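Local coordinates for PfkB (Polaromonas sp. JS666, PDB 4DU5), which is a pfkB-family carbohydrate kinase and so probably transfers a phosphate group to a sugar or a related small molecule, at residues Leu73-Ser85 against Ala136-Trp149. Residues are numbered along the deposited sequence; the frame is centred on the assembly and turned at random.
Sequences LKVGWASRLGTDS and AASHMGVADIDEAW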
loop_
_atom_site.group_PDB
_atom_site.type_symbol
_atom_site.label_atom_id
_atom_site.label_comp_id
_atom_site.label_asym_id
_atom_site.label_seq_id
_atom_site.Cartn_x
_atom_site.Cartn_y
_atom_site.Cartn_z
ATOM N N LEU A 73 -26.224 18.481 -7.630
ATOM C CA LEU A 73 -26.981 17.248 -7.763
ATOM C C LEU A 73 -26.850 16.293 -6.570
ATOM O O LEU A 73 -25.856 16.281 -5.835
ATOM C CB LEU A 73 -26.549 16.509 -9.026
ATOM C CG LEU A 73 -27.161 16.831 -10.390
ATOM C CD1 LEU A 73 -26.576 18.124 -10.986
ATOM C CD2 LEU A 73 -26.948 15.659 -11.304
ATOM N N LYS A 74 -27.889 15.488 -6.395
ATOM C CA LYS A 74 -28.016 14.521 -5.330
ATOM C C LYS A 74 -27.363 13.283 -5.902
ATOM O O LYS A 74 -27.903 12.664 -6.788
ATOM C CB LYS A 74 -29.518 14.249 -5.118
ATOM C CG LYS A 74 -30.097 14.443 -3.727
ATOM C CD LYS A 74 -30.112 15.912 -3.325
ATOM C CE LYS A 74 -30.626 16.112 -1.880
ATOM N NZ LYS A 74 -29.775 15.421 -0.823
ATOM N N VAL A 75 -26.188 12.933 -5.405
ATOM C CA VAL A 75 -25.420 11.822 -5.947
ATOM C C VAL A 75 -25.140 10.764 -4.884
ATOM O O VAL A 75 -24.655 11.081 -3.776
ATOM C CB VAL A 75 -24.061 12.308 -6.482
ATOM C CG1 VAL A 75 -23.270 11.152 -7.079
ATOM C CG2 VAL A 75 -24.243 13.447 -7.488
ATOM N N GLY A 76 -25.416 9.511 -5.239
ATOM C CA GLY A 76 -25.098 8.388 -4.389
ATOM C C GLY A 76 -24.033 7.518 -5.011
ATOM O O GLY A 76 -24.139 7.158 -6.197
ATOM N N TRP A 77 -23.016 7.167 -4.214
ATOM C CA TRP A 77 -21.926 6.298 -4.646
ATOM C C TRP A 77 -21.958 4.930 -3.982
ATOM O O TRP A 77 -22.184 4.821 -2.777
ATOM C CB TRP A 77 -20.616 6.970 -4.325
ATOM C CG TRP A 77 -19.382 6.140 -4.572
ATOM C CD1 TRP A 77 -19.114 5.346 -5.664
ATOM C CD2 TRP A 77 -18.231 6.063 -3.726
ATOM N NE1 TRP A 77 -17.877 4.768 -5.531
ATOM C CE2 TRP A 77 -17.314 5.185 -4.350
ATOM C CE3 TRP A 77 -17.891 6.637 -2.495
ATOM C CZ2 TRP A 77 -16.086 4.882 -3.790
ATOM C CZ3 TRP A 77 -16.689 6.324 -1.927
ATOM C CH2 TRP A 77 -15.786 5.463 -2.576
ATOM N N ALA A 78 -21.715 3.888 -4.761
ATOM C CA ALA A 78 -21.672 2.542 -4.228
ATOM C C ALA A 78 -20.271 1.946 -4.385
ATOM O O ALA A 78 -19.708 1.936 -5.487
ATOM C CB ALA A 78 -22.677 1.690 -4.929
ATOM N N SER A 79 -19.705 1.448 -3.291
ATOM C CA SER A 79 -18.351 0.887 -3.315
ATOM C C SER A 79 -18.022 0.021 -2.057
ATOM O O SER A 79 -18.840 -0.120 -1.124
ATOM C CB SER A 79 -17.323 2.013 -3.503
ATOM O OG SER A 79 -16.166 1.571 -4.173
ATOM N N ARG A 80 -16.828 -0.571 -2.048
ATOM C CA ARG A 80 -16.305 -1.224 -0.858
ATOM C C ARG A 80 -14.999 -0.533 -0.575
ATOM O O ARG A 80 -14.352 -0.056 -1.502
ATOM C CB ARG A 80 -16.023 -2.718 -1.107
ATOM C CG ARG A 80 -17.195 -3.583 -1.601
ATOM C CD ARG A 80 -16.815 -5.053 -1.482
ATOM N NE ARG A 80 -16.872 -5.424 -0.073
ATOM C CZ ARG A 80 -17.941 -5.962 0.510
ATOM N NH1 ARG A 80 -19.014 -6.246 -0.202
ATOM N NH2 ARG A 80 -17.934 -6.216 1.800
ATOM N N LEU A 81 -14.625 -0.492 0.701
ATOM C CA LEU A 81 -13.330 -0.006 1.165
ATOM C C LEU A 81 -12.929 -0.809 2.398
ATOM O O LEU A 81 -13.789 -1.332 3.102
ATOM C CB LEU A 81 -13.460 1.448 1.618
ATOM C CG LEU A 81 -13.844 2.566 0.648
ATOM C CD1 LEU A 81 -14.222 3.798 1.442
ATOM C CD2 LEU A 81 -12.663 2.824 -0.320
ATOM N N GLY A 82 -11.637 -0.871 2.702
ATOM C CA GLY A 82 -11.218 -1.344 3.999
ATOM C C GLY A 82 -11.612 -0.352 5.088
ATOM O O GLY A 82 -12.114 0.755 4.808
ATOM N N THR A 83 -11.382 -0.745 6.343
ATOM C CA THR A 83 -11.599 0.142 7.489
ATOM C C THR A 83 -10.248 0.593 8.003
ATOM O O THR A 83 -10.139 1.116 9.130
ATOM C CB THR A 83 -12.317 -0.555 8.629
ATOM O OG1 THR A 83 -11.492 -1.627 9.093
ATOM C CG2 THR A 83 -13.686 -1.083 8.179
ATOM N N ASP A 84 -9.218 0.378 7.176
ATOM C CA ASP A 84 -7.889 0.981 7.370
ATOM C C ASP A 84 -7.970 2.496 7.214
ATOM O O ASP A 84 -8.998 3.025 6.747
ATOM C CB ASP A 84 -6.906 0.416 6.356
ATOM C CG ASP A 84 -7.295 0.740 4.933
ATOM O OD1 ASP A 84 -8.192 0.079 4.374
ATOM O OD2 ASP A 84 -6.706 1.671 4.374
ATOM N N SER A 85 -6.893 3.194 7.577
ATOM C CA SER A 85 -6.892 4.664 7.546
ATOM C C SER A 85 -7.144 5.267 6.158
ATOM O O SER A 85 -7.650 6.364 6.043
ATOM C CB SER A 85 -5.621 5.236 8.166
ATOM O OG SER A 85 -4.489 4.853 7.427
ATOM N N ALA A 136 -10.829 -4.240 -1.723
ATOM C CA ALA A 136 -12.190 -4.460 -1.261
ATOM C C ALA A 136 -13.162 -4.272 -2.417
ATOM O O ALA A 136 -13.926 -5.162 -2.729
ATOM C CB ALA A 136 -12.518 -3.532 -0.104
ATOM N N ALA A 137 -13.099 -3.116 -3.070
ATOM C CA ALA A 137 -13.873 -2.848 -4.284
ATOM C C ALA A 137 -13.774 -3.918 -5.364
ATOM O O ALA A 137 -14.752 -4.158 -6.046
ATOM C CB ALA A 137 -13.499 -1.494 -4.867
ATOM N N SER A 138 -12.629 -4.566 -5.548
ATOM C CA SER A 138 -12.588 -5.590 -6.605
ATOM C C SER A 138 -13.483 -6.775 -6.271
ATOM O O SER A 138 -13.884 -7.530 -7.151
ATOM C CB SER A 138 -11.168 -6.029 -6.993
ATOM O OG SER A 138 -10.589 -6.907 -6.060
ATOM N N HIS A 139 -13.832 -6.911 -4.998
ATOM C CA HIS A 139 -14.688 -7.998 -4.569
ATOM C C HIS A 139 -16.182 -7.804 -4.842
ATOM O O HIS A 139 -16.958 -8.711 -4.582
ATOM C CB HIS A 139 -14.435 -8.325 -3.094
ATOM C CG HIS A 139 -13.132 -9.013 -2.864
ATOM N ND1 HIS A 139 -13.001 -10.384 -2.898
ATOM C CD2 HIS A 139 -11.890 -8.520 -2.656
ATOM C CE1 HIS A 139 -11.735 -10.707 -2.703
ATOM N NE2 HIS A 139 -11.039 -9.593 -2.555
HETATM N N MSE A 140 -16.593 -6.655 -5.371
HETATM C CA MSE A 140 -18.027 -6.420 -5.622
HETATM C C MSE A 140 -18.583 -7.308 -6.731
HETATM O O MSE A 140 -17.863 -7.665 -7.669
HETATM C CB MSE A 140 -18.301 -4.961 -5.969
HETATM C CG MSE A 140 -17.735 -4.002 -4.977
HETATM SE SE MSE A 140 -17.742 -2.138 -5.586
HETATM C CE MSE A 140 -19.676 -1.761 -5.379
ATOM N N GLY A 141 -19.855 -7.664 -6.607
ATOM C CA GLY A 141 -20.536 -8.480 -7.601
ATOM C C GLY A 141 -22.019 -8.190 -7.529
ATOM O O GLY A 141 -22.440 -7.339 -6.761
ATOM N N VAL A 142 -22.823 -8.905 -8.306
ATOM C CA VAL A 142 -24.279 -8.678 -8.314
ATOM C C VAL A 142 -24.942 -8.650 -6.914
ATOM O O VAL A 142 -25.921 -7.915 -6.685
ATOM C CB VAL A 142 -24.992 -9.690 -9.236
ATOM C CG1 VAL A 142 -24.404 -9.610 -10.663
ATOM C CG2 VAL A 142 -24.886 -11.114 -8.676
ATOM N N ALA A 143 -24.380 -9.430 -5.984
ATOM C CA ALA A 143 -24.885 -9.530 -4.611
ATOM C C ALA A 143 -24.811 -8.186 -3.877
ATOM O O ALA A 143 -25.525 -7.964 -2.888
ATOM C CB ALA A 143 -24.118 -10.634 -3.835
ATOM N N ASP A 144 -23.954 -7.299 -4.386
ATOM C CA ASP A 144 -23.691 -5.993 -3.772
ATOM C C ASP A 144 -24.762 -4.952 -4.096
ATOM O O ASP A 144 -25.029 -4.067 -3.300
ATOM C CB ASP A 144 -22.297 -5.476 -4.175
ATOM C CG ASP A 144 -21.175 -6.114 -3.354
ATOM O OD1 ASP A 144 -20.662 -7.196 -3.736
ATOM O OD2 ASP A 144 -20.809 -5.520 -2.318
ATOM N N ILE A 145 -25.363 -5.083 -5.277
ATOM C CA ILE A 145 -26.384 -4.170 -5.779
ATOM C C ILE A 145 -27.649 -4.184 -4.892
ATOM O O ILE A 145 -28.247 -5.240 -4.680
ATOM C CB ILE A 145 -26.791 -4.593 -7.222
ATOM C CG1 ILE A 145 -25.571 -4.852 -8.091
ATOM C CG2 ILE A 145 -27.703 -3.558 -7.884
ATOM C CD1 ILE A 145 -25.900 -5.695 -9.297
ATOM N N ASP A 146 -28.040 -3.020 -4.376
ATOM C CA ASP A 146 -29.322 -2.873 -3.674
ATOM C C ASP A 146 -30.367 -2.281 -4.621
ATOM O O ASP A 146 -30.417 -1.056 -4.838
ATOM C CB ASP A 146 -29.180 -1.996 -2.426
ATOM C CG ASP A 146 -30.528 -1.642 -1.788
ATOM O OD1 ASP A 146 -31.581 -2.188 -2.191
ATOM O OD2 ASP A 146 -30.545 -0.797 -0.870
ATOM N N GLU A 147 -31.221 -3.156 -5.148
ATOM C CA GLU A 147 -32.175 -2.786 -6.209
ATOM C C GLU A 147 -33.097 -1.618 -5.890
ATOM O O GLU A 147 -33.094 -0.630 -6.602
ATOM C CB GLU A 147 -32.927 -4.008 -6.736
ATOM C CG GLU A 147 -31.975 -5.055 -7.350
ATOM C CD GLU A 147 -32.697 -6.279 -7.921
ATOM O OE1 GLU A 147 -33.940 -6.338 -7.784
ATOM O OE2 GLU A 147 -32.020 -7.179 -8.491
ATOM N N ALA A 148 -33.859 -1.692 -4.815
ATOM C CA ALA A 148 -34.725 -0.559 -4.456
ATOM C C ALA A 148 -33.971 0.773 -4.457
ATOM O O ALA A 148 -34.528 1.820 -4.870
ATOM C CB ALA A 148 -35.409 -0.782 -3.077
ATOM N N TRP A 149 -32.712 0.728 -3.992
ATOM C CA TRP A 149 -31.894 1.935 -3.789
ATOM C C TRP A 149 -31.461 2.564 -5.116
ATOM O O TRP A 149 -31.460 3.790 -5.268
ATOM C CB TRP A 149 -30.668 1.610 -2.948
ATOM C CG TRP A 149 -29.769 2.752 -2.751
ATOM C CD1 TRP A 149 -30.001 3.854 -1.979
ATOM C CD2 TRP A 149 -28.481 2.927 -3.324
ATOM N NE1 TRP A 149 -28.941 4.719 -2.049
ATOM C CE2 TRP A 149 -27.989 4.172 -2.873
ATOM C CE3 TRP A 149 -27.695 2.160 -4.179
ATOM C CZ2 TRP A 149 -26.733 4.659 -3.238
ATOM C CZ3 TRP A 149 -26.436 2.652 -4.558
ATOM C CH2 TRP A 149 -25.976 3.887 -4.087
HETATM O O HOH W 1 -11.750 -0.608 -2.119
#
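Arg-80 reaches from strand 75-81 to the loop that carries Asp-144, a worked example of how one face of the mainly parallel central sheet in a Rossmann-like pfkB kinase is covered by a largely irregular connection. The charged contact is a salt bridge, Arg-80 NH1 to Asp-144 OD2 at 2.9 Å. Its hydrogen bond is weak, and the guanidinium and carboxylate planes stand 83° apart. Asp-144 OD1 meanwhile accepts a hydrogen bond from the backbone N of Gly-141 at 3.0 Å, from above the carboxylate plane, which helps fix the acid. Asp-107 and Gln-110 take Arg-80 NH2 and NE, so three nitrogens serve three partners. Cutting the side chain back to an alanine is likely to leave Asp-144 and Asp-107 without the positive charge they share and to uncover the flank of Met-140.

The apolar contacts follow the strand. With chi3 bent (75°), selenomethionine Met-140 slides past the Arg-80 methylenes in the opposite direction and lays CE 3.6 Å from Ser-79 CA. Farther back, Trp-149, its CG anti to the backbone N (chi1 177°), brings the six-membered ring obliquely to Ala-78, CZ3 lying 3.9 Å from CB; Ile-30 of neighbouring strand 27-32 also touches this indole.

Where the backbones come closest, a water bridges them, donating to Arg-80 O (2.7 Å) and accepting from Ala-137 N (3.0 Å).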